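PDB 2AAN: auracyanin-A from Chloroflexus aurantiacus, which carries a single copper ion and probably serves as a soluble electron acceptor for the membrane-bound alternative complex III. Local coordinates for residues A[65-70]-A[118-123]. Residues are numbered along the deposited sequence; the frame is centred on the assembly and turned at random.
Sequences GGEAEA and TYLYIC. With CU (copper (II) ion), chain B.
Leu-120 reaches from a strand of the cupredoxin fold to the start of helix 67-80, where Gly-66 is the N-cap. From CB, which points toward the helix, CG stands beside the backbone N and anti to the carbonyl carbon (chi1 -64°), and the two methyls part there. CD1 presses on the peptide linking the cap to the first turn, 3.5 Å from Gly-66 C, with Ala-70 CB a looser neighbour. CD2 lies 3.7 Å from Glu-67 OE2. That acid bends at chi2 (-75°) and crosses the leucine side chain at about a right angle, with its CD 3.7 Å from Leu-120 CD1; Glu-67 OE1 is hydrogen-bonded to Tyr-129 OH, which lies beyond the two segments. One water bridges the two backbones, donating to Gly-65 O at a short 2.5 Å and accepting from Leu-120 N at 2.8 Å. Two residues on, Ile-122 also faces the helix: its CG2 lies 4.0 Å from Ala-70 CB, and CD1 packs near the Ala-70 carbonyl oxygen. Leu-120 and Ile-122 face the helix from a strand whose backbone hydrogen bonds run from Leu-120 to Val-63 and from Ile-122 to Ile-61. The chain then enters the blue-copper site, which His-58, His-128 and Met-132 complete, and there Cys-123 SG binds the copper ion at 2.2 Å.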
loop_
_atom_site.group_PDB
_atom_site.type_symbol
_atom_site.label_atom_id
_atom_site.label_comp_id
_atom_site.label_asym_id
_atom_site.label_seq_id
_atom_site.Cartn_x
_atom_site.Cartn_y
_atom_site.Cartn_z
ATOM N N GLY A 65 -5.672 11.469 1.299
ATOM C CA GLY A 65 -6.671 12.005 0.370
ATOM C C GLY A 65 -7.634 10.910 -0.010
ATOM O O GLY A 65 -7.509 9.763 0.429
ATOM N N GLY A 66 -8.578 11.226 -0.864
ATOM C CA GLY A 66 -9.602 10.240 -1.174
ATOM C C GLY A 66 -9.199 9.362 -2.324
ATOM O O GLY A 66 -8.031 9.279 -2.695
ATOM N N GLU A 67 -10.201 8.744 -2.925
ATOM C CA GLU A 67 -10.022 7.923 -4.081
ATOM C C GLU A 67 -9.478 8.730 -5.243
ATOM O O GLU A 67 -8.738 8.216 -6.051
ATOM C CB GLU A 67 -11.359 7.285 -4.493
ATOM C CG GLU A 67 -11.978 6.307 -3.456
ATOM C CD GLU A 67 -11.310 4.927 -3.336
ATOM O OE1 GLU A 67 -10.351 4.606 -4.083
ATOM O OE2 GLU A 67 -11.772 4.153 -2.456
ATOM N N ALA A 68 -9.876 9.991 -5.374
ATOM C CA ALA A 68 -9.286 10.849 -6.421
ATOM C C ALA A 68 -7.755 11.005 -6.281
ATOM O O ALA A 68 -6.993 10.957 -7.268
ATOM C CB ALA A 68 -9.964 12.212 -6.392
ATOM N N GLU A 69 -7.272 11.166 -5.058
ATOM C CA GLU A 69 -5.840 11.298 -4.889
ATOM C C GLU A 69 -5.178 9.937 -5.197
ATOM O O GLU A 69 -4.135 9.894 -5.837
ATOM C CB GLU A 69 -5.482 11.842 -3.514
ATOM C CG GLU A 69 -3.997 12.142 -3.346
ATOM C CD GLU A 69 -3.403 12.963 -4.511
ATOM O OE1 GLU A 69 -4.036 13.954 -4.944
ATOM O OE2 GLU A 69 -2.318 12.592 -5.020
ATOM N N ALA A 70 -5.815 8.835 -4.779
ATOM C CA ALA A 70 -5.339 7.468 -5.095
ATOM C C ALA A 70 -5.221 7.249 -6.607
ATOM O O ALA A 70 -4.212 6.723 -7.113
ATOM C CB ALA A 70 -6.292 6.430 -4.497
ATOM N N THR A 118 -9.323 7.820 8.724
ATOM C CA THR A 118 -9.259 6.662 7.839
ATOM C C THR A 118 -8.470 7.044 6.602
ATOM O O THR A 118 -8.535 8.172 6.129
ATOM C CB THR A 118 -10.660 6.114 7.467
ATOM O OG1 THR A 118 -11.375 7.098 6.723
ATOM C CG2 THR A 118 -11.434 5.794 8.721
ATOM N N TYR A 119 -7.681 6.103 6.111
ATOM C CA TYR A 119 -6.755 6.355 5.014
ATOM C C TYR A 119 -6.898 5.220 4.035
ATOM O O TYR A 119 -7.261 4.130 4.409
ATOM C CB TYR A 119 -5.323 6.392 5.555
ATOM C CG TYR A 119 -5.109 7.491 6.587
ATOM C CD1 TYR A 119 -4.589 8.731 6.208
ATOM C CD2 TYR A 119 -5.433 7.288 7.928
ATOM C CE1 TYR A 119 -4.398 9.749 7.145
ATOM C CE2 TYR A 119 -5.252 8.303 8.885
ATOM C CZ TYR A 119 -4.726 9.520 8.487
ATOM O OH TYR A 119 -4.542 10.507 9.418
ATOM N N LEU A 120 -6.616 5.474 2.781
ATOM C CA LEU A 120 -6.634 4.397 1.785
ATOM C C LEU A 120 -5.255 3.822 1.645
ATOM O O LEU A 120 -4.271 4.555 1.719
ATOM C CB LEU A 120 -7.070 4.926 0.422
ATOM C CG LEU A 120 -8.484 5.454 0.341
ATOM C CD1 LEU A 120 -8.707 6.203 -0.973
ATOM C CD2 LEU A 120 -9.509 4.358 0.498
ATOM N N TYR A 121 -5.185 2.502 1.479
ATOM C CA TYR A 121 -3.992 1.888 0.968
ATOM C C TYR A 121 -4.335 1.256 -0.356
ATOM O O TYR A 121 -5.454 0.813 -0.543
ATOM C CB TYR A 121 -3.328 0.911 1.958
ATOM C CG TYR A 121 -4.178 -0.209 2.522
ATOM C CD1 TYR A 121 -4.404 -1.370 1.790
ATOM C CD2 TYR A 121 -4.704 -0.138 3.815
ATOM C CE1 TYR A 121 -5.136 -2.416 2.323
ATOM C CE2 TYR A 121 -5.426 -1.178 4.348
ATOM C CZ TYR A 121 -5.663 -2.313 3.601
ATOM O OH TYR A 121 -6.414 -3.363 4.106
ATOM N N ILE A 122 -3.383 1.353 -1.288
ATOM C CA ILE A 122 -3.557 0.958 -2.673
ATOM C C ILE A 122 -2.287 0.282 -3.171
ATOM O O ILE A 122 -1.227 0.351 -2.549
ATOM C CB ILE A 122 -3.883 2.150 -3.614
ATOM C CG1 ILE A 122 -2.696 3.141 -3.715
ATOM C CG2 ILE A 122 -5.099 2.894 -3.106
ATOM C CD1 ILE A 122 -2.864 4.251 -4.727
ATOM N N CYS A 123 -2.421 -0.403 -4.298
ATOM C CA CYS A 123 -1.243 -0.870 -5.034
ATOM C C CYS A 123 -1.169 -0.043 -6.300
ATOM O O CYS A 123 -2.179 0.103 -6.967
ATOM C CB CYS A 123 -1.400 -2.327 -5.382
ATOM S SG CYS A 123 -0.165 -2.991 -6.522
HETATM CU CU CU B . -0.832 -5.020 -7.126
HETATM O O HOH W 1 -6.449 8.248 2.172
#